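Alpha,alpha-trehalose-phosphate synthase (UDP-forming) (Burkholderia multivorans, PDB 5UOF) belongs to glycosyltransferase family 20 and adopts the GT-B fold, in which two Rossmann-like domains face each other across a cleft. Local coordinates at residues A120-Q125 with Y141-F146; P177-L182 with E208-G213; G407-N412 with A420-R425. All coordinates share one frame; numbering follows the deposited sequence.

Contact 1. Residues A120-Q125 with Y141-F146; sequences AMLAKQ and YHLLPF
F146 and A123 join helix 109-127 to the turn after strand 135-139 in the N-terminal Rossmann-like domain, an instance of a strand-to-helix loop packing against the helix that precedes its strand. The ring of F146 carries most of the contact. Its CG stands anti to the backbone N (chi1 -163°), which swings the ring out of the turn and onto the helix. A123 CB sits over one face in a CH-pi contact, 4.3 Å from the F146 ring centroid and 21° off the normal, displaced toward the rim. The ring corner also reaches the helix backbone: F146 CE1 is 3.5 Å from A123 N and F146 CZ 3.7 Å from A123 CA. L122 approaches differently, its CB lying at the ring edge, in plane, 3.9 Å from F146 CE1. All four touching residues are buried, and the short side chain of A123 lets the ring come close to the helix main chain.

A type I turn from L143 to F146, closed by a bond from F146 N to L143 O of 3.0 Å, presents the ring; P145 stands at the N-cap of the helix that F146 begins. The same helix 109-127 grips the loop further back by polar bonds, Y115 OH to Y141 O and N119 ND2 to H142 O. Y189 and L126 also touch F146. Away from the ring, the leucines meet more loosely through single methyl groups, L122 CD1 lying 4.4 Å from L143 CD2.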
ATOM      1  N   ALA A 120      -0.870  27.161   9.433  1.00 19.87           N
ATOM      2  CA  ALA A 120      -0.922  28.583   9.114  1.00 23.91           C
ATOM      3  C   ALA A 120      -0.747  29.434  10.369  1.00 25.43           C
ATOM      4  O   ALA A 120      -0.049  30.455  10.344  1.00 25.59           O
ATOM      5  CB  ALA A 120      -2.243  28.913   8.409  1.00 25.69           C
ATOM      6  N   MET A 121      -1.355  29.011  11.482  1.00 20.63           N
ATOM      7  CA  MET A 121      -1.221  29.739  12.743  1.00 22.80           C
ATOM      8  C   MET A 121       0.238  29.790  13.198  1.00 26.58           C
ATOM      9  O   MET A 121       0.764  30.857  13.538  1.00 24.97           O
ATOM     10  CB  MET A 121      -2.104  29.082  13.809  1.00 24.32           C
ATOM     11  CG  MET A 121      -2.133  29.791  15.165  1.00 25.42           C
ATOM     12  SD  MET A 121      -0.793  29.267  16.280  1.00 33.92           S
ATOM     13  CE  MET A 121      -1.251  27.553  16.562  1.00 33.73           C
ATOM     14  N   LEU A 122       0.907  28.640  13.204  1.00 22.26           N
ATOM     15  CA  LEU A 122       2.289  28.595  13.670  1.00 23.58           C
ATOM     16  C   LEU A 122       3.216  29.351  12.728  1.00 20.94           C
ATOM     17  O   LEU A 122       4.172  29.996  13.178  1.00 24.29           O
ATOM     18  CB  LEU A 122       2.732  27.145  13.823  1.00 20.60           C
ATOM     19  CG  LEU A 122       2.041  26.371  14.946  1.00 20.42           C
ATOM     20  CD1 LEU A 122       2.328  24.884  14.807  1.00 24.75           C
ATOM     21  CD2 LEU A 122       2.510  26.900  16.307  1.00 25.39           C
ATOM     22  N   ALA A 123       2.948  29.296  11.422  1.00 22.79           N
ATOM     23  CA  ALA A 123       3.788  30.019  10.473  1.00 21.76           C
ATOM     24  C   ALA A 123       3.711  31.514  10.711  1.00 22.17           C
ATOM     25  O   ALA A 123       4.726  32.215  10.650  1.00 27.40           O
ATOM     26  CB  ALA A 123       3.382  29.710   9.040  1.00 22.49           C
ATOM     27  N   LYS A 124       2.508  32.023  10.977  1.00 22.45           N
ATOM     28  CA  LYS A 124       2.405  33.453  11.242  1.00 23.95           C
ATOM     29  C   LYS A 124       3.168  33.837  12.501  1.00 32.49           C
ATOM     30  O   LYS A 124       3.747  34.928  12.561  1.00 28.10           O
ATOM     31  CB  LYS A 124       0.946  33.882  11.349  1.00 24.59           C
ATOM     32  CG  LYS A 124       0.803  35.408  11.331  1.00 33.63           C
ATOM     33  CD  LYS A 124      -0.639  35.855  11.267  1.00 41.70           C
ATOM     34  CE  LYS A 124      -0.711  37.371  11.199  1.00 49.83           C
ATOM     35  NZ  LYS A 124       0.104  37.887  10.066  1.00 56.11           N
ATOM     36  N   GLN A 125       3.191  32.961  13.509  1.00 24.61           N
ATOM     37  CA  GLN A 125       3.985  33.241  14.707  1.00 25.59           C
ATOM     38  C   GLN A 125       5.472  33.314  14.381  1.00 29.21           C
ATOM     39  O   GLN A 125       6.180  34.203  14.874  1.00 36.75           O
ATOM     40  CB  GLN A 125       3.725  32.184  15.779  1.00 31.51           C
ATOM     41  CG  GLN A 125       2.336  32.246  16.401  1.00 35.39           C
ATOM     42  CD  GLN A 125       2.122  33.507  17.204  1.00 46.14           C
ATOM     43  OE1 GLN A 125       2.926  33.846  18.070  1.00 50.87           O
ATOM     44  NE2 GLN A 125       1.041  34.220  16.912  1.00 51.14           N
ATOM     45  N   TYR A 141       6.142  15.196   9.323  1.00 11.57           N
ATOM     46  CA  TYR A 141       4.869  15.232   8.615  1.00 11.26           C
ATOM     47  C   TYR A 141       3.818  16.125   9.276  1.00 12.00           C
ATOM     48  O   TYR A 141       2.884  16.550   8.584  1.00 17.86           O
ATOM     49  CB  TYR A 141       4.343  13.795   8.455  1.00 10.83           C
ATOM     50  CG  TYR A 141       4.052  13.088   9.759  1.00 11.19           C
ATOM     51  CD1 TYR A 141       5.072  12.485  10.497  1.00 11.43           C
ATOM     52  CD2 TYR A 141       2.758  13.041  10.264  1.00 11.45           C
ATOM     53  CE1 TYR A 141       4.799  11.860  11.698  1.00 14.76           C
ATOM     54  CE2 TYR A 141       2.475  12.413  11.457  1.00 11.95           C
ATOM     55  CZ  TYR A 141       3.500  11.825  12.171  1.00 13.14           C
ATOM     56  OH  TYR A 141       3.211  11.207  13.366  1.00 19.88           O
ATOM     57  N   HIS A 142       3.921  16.401  10.583  1.00 12.50           N
ATOM     58  CA  HIS A 142       2.947  17.296  11.208  1.00 15.76           C
ATOM     59  C   HIS A 142       3.049  18.704  10.655  1.00 19.81           C
ATOM     60  O   HIS A 142       2.093  19.482  10.778  1.00 17.72           O
ATOM     61  CB  HIS A 142       3.142  17.369  12.730  1.00 14.45           C
ATOM     62  CG  HIS A 142       2.941  16.069  13.453  1.00 16.54           C
ATOM     63  ND1 HIS A 142       1.694  15.524  13.672  1.00 25.01           N
ATOM     64  CD2 HIS A 142       3.825  15.232  14.044  1.00 21.69           C
ATOM     65  CE1 HIS A 142       1.819  14.396  14.350  1.00 21.75           C
ATOM     66  NE2 HIS A 142       3.103  14.197  14.587  1.00 25.79           N
ATOM     67  N   LEU A 143       4.202  19.054  10.076  1.00 17.90           N
ATOM     68  CA  LEU A 143       4.486  20.413   9.624  1.00 19.17           C
ATOM     69  C   LEU A 143       4.673  20.477   8.117  1.00 17.41           C
ATOM     70  O   LEU A 143       5.264  21.426   7.606  1.00 16.82           O
ATOM     71  CB  LEU A 143       5.733  20.951  10.328  1.00 18.26           C
ATOM     72  CG  LEU A 143       5.602  21.214  11.821  1.00 19.22           C
ATOM     73  CD1 LEU A 143       6.975  21.308  12.484  1.00 20.12           C
ATOM     74  CD2 LEU A 143       4.786  22.477  12.037  1.00 20.53           C
ATOM     75  N   LEU A 144       4.219  19.459   7.395  1.00 13.16           N
ATOM     76  CA  LEU A 144       4.351  19.470   5.939  1.00 16.48           C
ATOM     77  C   LEU A 144       3.864  20.759   5.268  1.00 22.78           C
ATOM     78  O   LEU A 144       4.588  21.282   4.404  1.00 22.24           O
ATOM     79  CB  LEU A 144       3.651  18.215   5.402  1.00 19.40           C
ATOM     80  CG  LEU A 144       3.924  17.862   3.950  1.00 26.41           C
ATOM     81  CD1 LEU A 144       3.871  16.367   3.806  1.00 22.32           C
ATOM     82  CD2 LEU A 144       2.878  18.530   3.073  1.00 26.34           C
ATOM     83  N   PRO A 145       2.704  21.334   5.602  1.00 18.99           N
ATOM     84  CA  PRO A 145       2.264  22.561   4.921  1.00 17.24           C
ATOM     85  C   PRO A 145       2.975  23.832   5.370  1.00 14.38           C
ATOM     86  O   PRO A 145       2.584  24.924   4.940  1.00 18.76           O
ATOM     87  CB  PRO A 145       0.765  22.642   5.271  1.00 19.14           C
ATOM     88  CG  PRO A 145       0.409  21.344   5.924  1.00 17.16           C
ATOM     89  CD  PRO A 145       1.675  20.843   6.535  1.00 17.87           C
ATOM     90  N   PHE A 146       4.018  23.734   6.196  1.00 14.92           N
ATOM     91  CA  PHE A 146       4.545  24.922   6.870  1.00 15.33           C
ATOM     92  C   PHE A 146       5.177  25.905   5.882  1.00 18.23           C
ATOM     93  O   PHE A 146       4.947  27.117   5.977  1.00 17.32           O
ATOM     94  CB  PHE A 146       5.550  24.499   7.942  1.00 15.35           C
ATOM     95  CG  PHE A 146       5.857  25.580   8.954  1.00 22.93           C
ATOM     96  CD1 PHE A 146       5.024  25.790  10.047  1.00 16.92           C
ATOM     97  CD2 PHE A 146       6.997  26.356   8.830  1.00 16.98           C
ATOM     98  CE1 PHE A 146       5.317  26.769  10.990  1.00 20.71           C
ATOM     99  CE2 PHE A 146       7.297  27.328   9.768  1.00 18.86           C
ATOM    100  CZ  PHE A 146       6.457  27.534  10.848  1.00 20.25           C
TER

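Contact 2. Residues P177-L182 with E208-G213; sequences PPHDEL and ERRGIG
H179 and R210 meet at about a right angle, imidazole edge against guanidinium face. H179 CE1 lies over one face of the guanidinium, 3.7 Å from R210 NH2, which itself falls in the plane of the imidazole; the two planes are 89° apart. Beside this pair a water links the segments: it donates to D180 OD1 at 2.8 Å and accepts from R210 NH2 at 2.9 Å, lying at the edge of the guanidinium in its plane. D180 OD1 and R210 NH2 are 5.5 Å apart, so the opposite charges are joined through the water and not by a direct salt bridge. I212 CD1 also approaches D180 OD1, to 4.1 Å, an apolar branch beside a carboxylate at the exposed margin.

What positions these groups lies one step outward. R210 bends at chi3 (60°), turning its guanidinium toward the imidazole, and its side chain also touches R174. H179 ND1 is hydrogen-bonded to the hydroxyl of Y206 on helix 197-209, which helps fix the rotation of the ring; Y206 also packs against D180 and I212, so one tyrosine touches three of the contact's four residues. The neighbouring R209 turns to the dimer interface, forming a salt bridge with D205 of the second subunit.

Both backbones are at helix ends. P178 is the N-cap of helix 179-186, and its carbonyl O accepts from L182 N. Helix 197-209 stops where G211, with positive phi (72°), allows bonds from G211 N to E208 O and from I212 N to I207 O. R210 and I212 are thus delivered from either side of the C-prime glycine of a Schellman motif.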
ATOM      1  N   PRO A 177      -6.853  11.582   0.505  1.00 11.46           N
ATOM      2  CA  PRO A 177      -7.649  12.287  -0.521  1.00 12.40           C
ATOM      3  C   PRO A 177      -7.011  13.597  -0.973  1.00 12.36           C
ATOM      4  O   PRO A 177      -7.008  13.885  -2.180  1.00 14.69           O
ATOM      5  CB  PRO A 177      -9.010  12.496   0.168  1.00 12.96           C
ATOM      6  CG  PRO A 177      -9.123  11.262   1.074  1.00 14.30           C
ATOM      7  CD  PRO A 177      -7.694  11.075   1.607  1.00 11.52           C
ATOM      8  N   PRO A 178      -6.418  14.428  -0.069  1.00 12.22           N
ATOM      9  CA  PRO A 178      -5.770  15.659  -0.570  1.00 12.09           C
ATOM     10  C   PRO A 178      -4.310  15.493  -1.008  1.00 13.54           C
ATOM     11  O   PRO A 178      -3.507  16.427  -0.888  1.00 16.87           O
ATOM     12  CB  PRO A 178      -5.886  16.616   0.624  1.00 14.58           C
ATOM     13  CG  PRO A 178      -5.787  15.705   1.816  1.00 11.91           C
ATOM     14  CD  PRO A 178      -6.556  14.459   1.405  1.00 14.94           C
ATOM     15  N   HIS A 179      -3.975  14.340  -1.596  1.00 11.36           N
ATOM     16  CA  HIS A 179      -2.585  14.056  -1.962  1.00 13.14           C
ATOM     17  C   HIS A 179      -2.012  15.110  -2.906  1.00 12.64           C
ATOM     18  O   HIS A 179      -0.852  15.506  -2.765  1.00 16.06           O
ATOM     19  CB  HIS A 179      -2.486  12.666  -2.598  1.00 10.85           C
ATOM     20  CG  HIS A 179      -3.411  12.457  -3.757  1.00 11.36           C
ATOM     21  ND1 HIS A 179      -3.062  12.756  -5.059  1.00 13.29           N
ATOM     22  CD2 HIS A 179      -4.666  11.957  -3.809  1.00 12.66           C
ATOM     23  CE1 HIS A 179      -4.070  12.457  -5.860  1.00 14.96           C
ATOM     24  NE2 HIS A 179      -5.052  11.961  -5.127  1.00 14.56           N
ATOM     25  N   ASP A 180      -2.801  15.565  -3.886  1.00 12.13           N
ATOM     26  CA  ASP A 180      -2.288  16.570  -4.815  1.00 17.88           C
ATOM     27  C   ASP A 180      -1.906  17.854  -4.088  1.00 16.89           C
ATOM     28  O   ASP A 180      -0.859  18.449  -4.370  1.00 16.27           O
ATOM     29  CB  ASP A 180      -3.311  16.875  -5.911  1.00 17.16           C
ATOM     30  CG  ASP A 180      -2.841  17.981  -6.853  1.00 24.36           C
ATOM     31  OD1 ASP A 180      -1.982  17.702  -7.718  1.00 23.66           O
ATOM     32  OD2 ASP A 180      -3.315  19.136  -6.722  1.00 25.15           O
ATOM     33  N   GLU A 181      -2.736  18.293  -3.139  1.00 17.21           N
ATOM     34  CA  GLU A 181      -2.424  19.515  -2.403  1.00 17.45           C
ATOM     35  C   GLU A 181      -1.218  19.322  -1.487  1.00 20.70           C
ATOM     36  O   GLU A 181      -0.411  20.246  -1.313  1.00 20.02           O
ATOM     37  CB  GLU A 181      -3.646  19.960  -1.605  1.00 20.67           C
ATOM     38  CG  GLU A 181      -3.490  21.326  -0.951  1.00 25.28           C
ATOM     39  CD  GLU A 181      -4.798  21.867  -0.415  1.00 28.42           C
ATOM     40  OE1 GLU A 181      -5.096  23.058  -0.657  1.00 33.36           O
ATOM     41  OE2 GLU A 181      -5.526  21.107   0.251  1.00 20.37           O
ATOM     42  N   LEU A 182      -1.085  18.136  -0.882  1.00 15.49           N
ATOM     43  CA  LEU A 182       0.085  17.871  -0.050  1.00 15.20           C
ATOM     44  C   LEU A 182       1.363  17.962  -0.865  1.00 17.56           C
ATOM     45  O   LEU A 182       2.371  18.514  -0.399  1.00 14.66           O
ATOM     46  CB  LEU A 182      -0.020  16.501   0.609  1.00 19.00           C
ATOM     47  CG  LEU A 182      -1.150  16.356   1.629  1.00 26.20           C
ATOM     48  CD1 LEU A 182      -1.180  14.959   2.155  1.00 26.01           C
ATOM     49  CD2 LEU A 182      -0.980  17.342   2.769  1.00 20.34           C
ATOM     50  N   GLU A 208       6.605  13.323 -11.717  1.00 15.41           N
ATOM     51  CA  GLU A 208       6.860  13.082 -13.137  1.00 16.61           C
ATOM     52  C   GLU A 208       5.696  12.359 -13.804  1.00 20.54           C
ATOM     53  O   GLU A 208       5.195  12.795 -14.847  1.00 22.22           O
ATOM     54  CB  GLU A 208       8.152  12.276 -13.304  1.00 20.15           C
ATOM     55  CG  GLU A 208       9.393  13.083 -12.983  1.00 23.75           C
ATOM     56  CD  GLU A 208      10.666  12.269 -13.114  1.00 32.81           C
ATOM     57  OE1 GLU A 208      10.649  11.065 -12.781  1.00 30.29           O
ATOM     58  OE2 GLU A 208      11.681  12.838 -13.557  1.00 39.46           O
ATOM     59  N   ARG A 209       5.250  11.253 -13.213  1.00 20.06           N
ATOM     60  CA  ARG A 209       4.273  10.411 -13.890  1.00 20.98           C
ATOM     61  C   ARG A 209       2.880  11.013 -13.886  1.00 22.37           C
ATOM     62  O   ARG A 209       2.060  10.650 -14.732  1.00 20.93           O
ATOM     63  CB  ARG A 209       4.265   9.025 -13.254  1.00 17.69           C
ATOM     64  CG  ARG A 209       5.601   8.341 -13.456  1.00 16.30           C
ATOM     65  CD  ARG A 209       5.680   7.013 -12.773  1.00 17.68           C
ATOM     66  NE  ARG A 209       6.837   6.270 -13.261  1.00 18.63           N
ATOM     67  CZ  ARG A 209       7.116   5.029 -12.889  1.00 15.79           C
ATOM     68  NH1 ARG A 209       6.315   4.415 -12.037  1.00 14.84           N
ATOM     69  NH2 ARG A 209       8.179   4.405 -13.389  1.00 21.72           N
ATOM     70  N   ARG A 210       2.588  11.927 -12.971  1.00 16.55           N
ATOM     71  CA  ARG A 210       1.300  12.599 -12.982  1.00 18.45           C
ATOM     72  C   ARG A 210       1.338  13.933 -13.716  1.00 26.97           C
ATOM     73  O   ARG A 210       0.352  14.678 -13.676  1.00 27.34           O
ATOM     74  CB  ARG A 210       0.798  12.776 -11.553  1.00 17.81           C
ATOM     75  CG  ARG A 210       0.564  11.463 -10.872  1.00 22.25           C
ATOM     76  CD  ARG A 210       0.117  11.664  -9.469  1.00 20.09           C
ATOM     77  NE  ARG A 210      -1.126  12.422  -9.407  1.00 29.25           N
ATOM     78  CZ  ARG A 210      -2.334  11.885  -9.538  1.00 36.00           C
ATOM     79  NH1 ARG A 210      -2.459  10.579  -9.750  1.00 35.50           N
ATOM     80  NH2 ARG A 210      -3.415  12.658  -9.462  1.00 31.83           N
ATOM     81  N   GLY A 211       2.438  14.240 -14.401  1.00 26.33           N
ATOM     82  CA  GLY A 211       2.501  15.442 -15.210  1.00 28.15           C
ATOM     83  C   GLY A 211       2.575  16.728 -14.424  1.00 29.33           C
ATOM     84  O   GLY A 211       2.232  17.788 -14.949  1.00 31.56           O
ATOM     85  N   ILE A 212       3.015  16.666 -13.171  1.00 22.92           N
ATOM     86  CA  ILE A 212       3.104  17.868 -12.348  1.00 25.43           C
ATOM     87  C   ILE A 212       4.382  18.643 -12.637  1.00 23.64           C
ATOM     88  O   ILE A 212       4.392  19.880 -12.613  1.00 27.27           O
ATOM     89  CB  ILE A 212       2.992  17.469 -10.871  1.00 27.58           C
ATOM     90  CG1 ILE A 212       1.594  16.922 -10.634  1.00 33.21           C
ATOM     91  CG2 ILE A 212       3.298  18.647  -9.936  1.00 28.82           C
ATOM     92  CD1 ILE A 212       1.481  16.220  -9.382  1.00 35.67           C
ATOM     93  N   GLY A 213       5.466  17.941 -12.928  1.00 24.25           N
ATOM     94  CA  GLY A 213       6.720  18.619 -13.151  1.00 26.69           C
ATOM     95  C   GLY A 213       7.734  17.694 -13.777  1.00 30.24           C
ATOM     96  O   GLY A 213       7.444  16.539 -14.100  1.00 25.20           O
TER
HETATM   97  O   HOH W   1      -2.150  15.221  -8.987  1.00 35.16           O

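Contact 3. Residues G407-N412 with A420-R425; sequences GALLVN and ADALER
L409 spreads its two methyl groups between different partners on the helix opposite. CD2 lies 3.8 Å above the plane of the R425 guanidinium, toward its rim, with R425 NH1 3.9 Å away. CD1 points instead at the helix main chain, coming within 3.6 Å of A422 O and close to the aliphatic CG of R425. The arginine offers both surfaces because its chain is extended: CG is anti to the backbone N (chi1 179°) and the run from CG to NE is straight, so the side chain passes obliquely over the leucine. Its charged end is held beyond the contact by a salt bridge from NH2 to E433.

Two residues along the strand, V411 turns to the same side, and its CG1 presses on A422 CB at 3.5 Å, a close approach for two methyl carbons. Strand 409-411 is the outermost on its side of the six-stranded parallel sheet of the C-terminal Rossmann-like domain, joined by backbone hydrogen bonds of L409 and V411 to L395 of strand 392-396. The chain then turns back, and residues 420-425 of helix 416-428 run nearly antiparallel to strand 409-411, the two segment axes at 168° and 9.2 Å apart at their closest. A422 faces the sheet between L409 and V411, while D421, on the next flank of the helix, forms a salt bridge with R109 of the second subunit.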
ATOM      1  N   GLY A 407      24.997  -5.919   6.492  1.00 16.50           N
ATOM      2  CA  GLY A 407      25.426  -7.067   7.275  1.00 13.27           C
ATOM      3  C   GLY A 407      24.349  -7.654   8.162  1.00 11.48           C
ATOM      4  O   GLY A 407      24.570  -8.688   8.794  1.00 12.09           O
ATOM      5  N   ALA A 408      23.190  -7.006   8.255  1.00 10.67           N
ATOM      6  CA  ALA A 408      22.075  -7.608   8.971  1.00 11.64           C
ATOM      7  C   ALA A 408      21.580  -8.842   8.236  1.00 13.44           C
ATOM      8  O   ALA A 408      21.769  -8.986   7.027  1.00 13.12           O
ATOM      9  CB  ALA A 408      20.916  -6.615   9.116  1.00 13.43           C
ATOM     10  N   LEU A 409      20.971  -9.751   8.993  1.00 10.50           N
ATOM     11  CA  LEU A 409      20.117 -10.781   8.407  1.00 11.61           C
ATOM     12  C   LEU A 409      18.811 -10.085   8.075  1.00 11.13           C
ATOM     13  O   LEU A 409      18.020  -9.777   8.969  1.00 13.65           O
ATOM     14  CB  LEU A 409      19.913 -11.946   9.372  1.00 12.11           C
ATOM     15  CG  LEU A 409      21.111 -12.866   9.644  1.00 14.67           C
ATOM     16  CD1 LEU A 409      20.710 -13.993  10.602  1.00 13.76           C
ATOM     17  CD2 LEU A 409      21.661 -13.473   8.332  1.00 12.88           C
ATOM     18  N   LEU A 410      18.591  -9.810   6.788  1.00 11.82           N
ATOM     19  CA  LEU A 410      17.393  -9.099   6.347  1.00 11.79           C
ATOM     20  C   LEU A 410      16.240 -10.074   6.173  1.00 14.97           C
ATOM     21  O   LEU A 410      16.407 -11.137   5.565  1.00 14.63           O
ATOM     22  CB  LEU A 410      17.655  -8.377   5.029  1.00 13.83           C
ATOM     23  CG  LEU A 410      18.753  -7.323   5.145  1.00 25.34           C
ATOM     24  CD1 LEU A 410      19.267  -6.930   3.766  1.00 37.51           C
ATOM     25  CD2 LEU A 410      18.225  -6.101   5.911  1.00 22.39           C
ATOM     26  N   VAL A 411      15.061  -9.700   6.675  1.00 10.58           N
ATOM     27  CA  VAL A 411      13.904 -10.586   6.598  1.00 11.08           C
ATOM     28  C   VAL A 411      12.661  -9.808   6.184  1.00 12.63           C
ATOM     29  O   VAL A 411      12.565  -8.584   6.332  1.00 12.05           O
ATOM     30  CB  VAL A 411      13.634 -11.315   7.929  1.00 12.43           C
ATOM     31  CG1 VAL A 411      14.822 -12.190   8.295  1.00 13.51           C
ATOM     32  CG2 VAL A 411      13.346 -10.310   9.036  1.00 15.74           C
ATOM     33  N   ASN A 412      11.701 -10.551   5.668  1.00 13.93           N
ATOM     34  CA  ASN A 412      10.380 -10.020   5.395  1.00 14.45           C
ATOM     35  C   ASN A 412       9.495 -10.376   6.580  1.00 14.05           C
ATOM     36  O   ASN A 412       9.210 -11.564   6.790  1.00 12.94           O
ATOM     37  CB  ASN A 412       9.830 -10.623   4.098  1.00 10.45           C
ATOM     38  CG  ASN A 412       8.498 -10.011   3.678  1.00 12.35           C
ATOM     39  OD1 ASN A 412       7.694  -9.628   4.518  1.00 12.53           O
ATOM     40  ND2 ASN A 412       8.253  -9.944   2.368  1.00 14.62           N
ATOM     41  N   ALA A 420      11.642 -16.704  11.916  1.00 10.97           N
ATOM     42  CA  ALA A 420      12.071 -17.741  12.854  1.00 12.84           C
ATOM     43  C   ALA A 420      13.411 -18.343  12.443  1.00 11.60           C
ATOM     44  O   ALA A 420      14.292 -18.549  13.292  1.00 12.87           O
ATOM     45  CB  ALA A 420      11.008 -18.830  12.963  1.00  9.94           C
ATOM     46  N   ASP A 421      13.577 -18.646  11.151  1.00 11.81           N
ATOM     47  CA  ASP A 421      14.840 -19.206  10.678  1.00 13.39           C
ATOM     48  C   ASP A 421      15.986 -18.222  10.900  1.00 11.91           C
ATOM     49  O   ASP A 421      17.109 -18.629  11.220  1.00 13.02           O
ATOM     50  CB  ASP A 421      14.751 -19.564   9.192  1.00 14.80           C
ATOM     51  CG  ASP A 421      13.808 -20.730   8.907  1.00 22.86           C
ATOM     52  OD1 ASP A 421      13.432 -21.482   9.838  1.00 18.87           O
ATOM     53  OD2 ASP A 421      13.452 -20.896   7.723  1.00 19.32           O
ATOM     54  N   ALA A 422      15.728 -16.924  10.708  1.00 14.20           N
ATOM     55  CA  ALA A 422      16.779 -15.924  10.898  1.00 12.41           C
ATOM     56  C   ALA A 422      17.179 -15.811  12.363  1.00 13.07           C
ATOM     57  O   ALA A 422      18.365 -15.665  12.680  1.00 11.15           O
ATOM     58  CB  ALA A 422      16.319 -14.567  10.367  1.00 10.50           C
ATOM     59  N   LEU A 423      16.207 -15.891  13.271  1.00 11.04           N
ATOM     60  CA  LEU A 423      16.533 -15.918  14.694  1.00 10.54           C
ATOM     61  C   LEU A 423      17.414 -17.114  15.033  1.00 11.16           C
ATOM     62  O   LEU A 423      18.415 -16.982  15.751  1.00 11.68           O
ATOM     63  CB  LEU A 423      15.255 -15.955  15.525  1.00 10.12           C
ATOM     64  CG  LEU A 423      14.402 -14.669  15.562  1.00  9.91           C
ATOM     65  CD1 LEU A 423      13.072 -14.980  16.216  1.00 11.56           C
ATOM     66  CD2 LEU A 423      15.113 -13.540  16.311  1.00 12.59           C
ATOM     67  N   GLU A 424      17.044 -18.306  14.537  1.00 10.54           N
ATOM     68  CA  GLU A 424      17.846 -19.490  14.822  1.00 14.27           C
ATOM     69  C   GLU A 424      19.251 -19.347  14.250  1.00 14.57           C
ATOM     70  O   GLU A 424      20.240 -19.676  14.916  1.00 13.75           O
ATOM     71  CB  GLU A 424      17.161 -20.736  14.262  1.00 13.43           C
ATOM     72  CG  GLU A 424      17.900 -22.025  14.612  1.00 21.68           C
ATOM     73  CD  GLU A 424      17.225 -23.259  14.033  1.00 35.36           C
ATOM     74  OE1 GLU A 424      16.150 -23.118  13.409  1.00 35.93           O
ATOM     75  OE2 GLU A 424      17.777 -24.368  14.204  1.00 35.76           O
ATOM     76  N   ARG A 425      19.355 -18.832  13.023  1.00 10.54           N
ATOM     77  CA  ARG A 425      20.659 -18.637  12.407  1.00 10.29           C
ATOM     78  C   ARG A 425      21.480 -17.619  13.187  1.00 13.72           C
ATOM     79  O   ARG A 425      22.678 -17.819  13.427  1.00 13.26           O
ATOM     80  CB  ARG A 425      20.491 -18.177  10.964  1.00 13.21           C
ATOM     81  CG  ARG A 425      21.809 -17.926  10.287  1.00 13.55           C
ATOM     82  CD  ARG A 425      21.676 -17.721   8.797  1.00 17.01           C
ATOM     83  NE  ARG A 425      22.969 -17.372   8.221  1.00 16.68           N
ATOM     84  CZ  ARG A 425      23.133 -16.876   7.007  1.00 20.81           C
ATOM     85  NH1 ARG A 425      22.073 -16.676   6.213  1.00 19.71           N
ATOM     86  NH2 ARG A 425      24.360 -16.581   6.594  1.00 19.45           N
TER

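How the contacts relate
Contacts 1 and 2 belong to the N-terminal Rossmann-like domain and adjoin, L144 CD2 touching L182 O at 3.5 Å; contact 3 lies in the C-terminal domain, its centre about 41 Å from that of contact 1. Contacts 1 and 3 are largely buried and apolar, one an aromatic ring on a helix, the other aliphatic branches between strand and helix. Contact 2 is more exposed, and polar groups and a water do the joining. A neighbour lies over one face of an arginine guanidinium in contacts 2 and 3: the imidazole CE1 in one and a methyl group in the other. These two also meet the second subunit, where N412 packs against P177 of the partner chain.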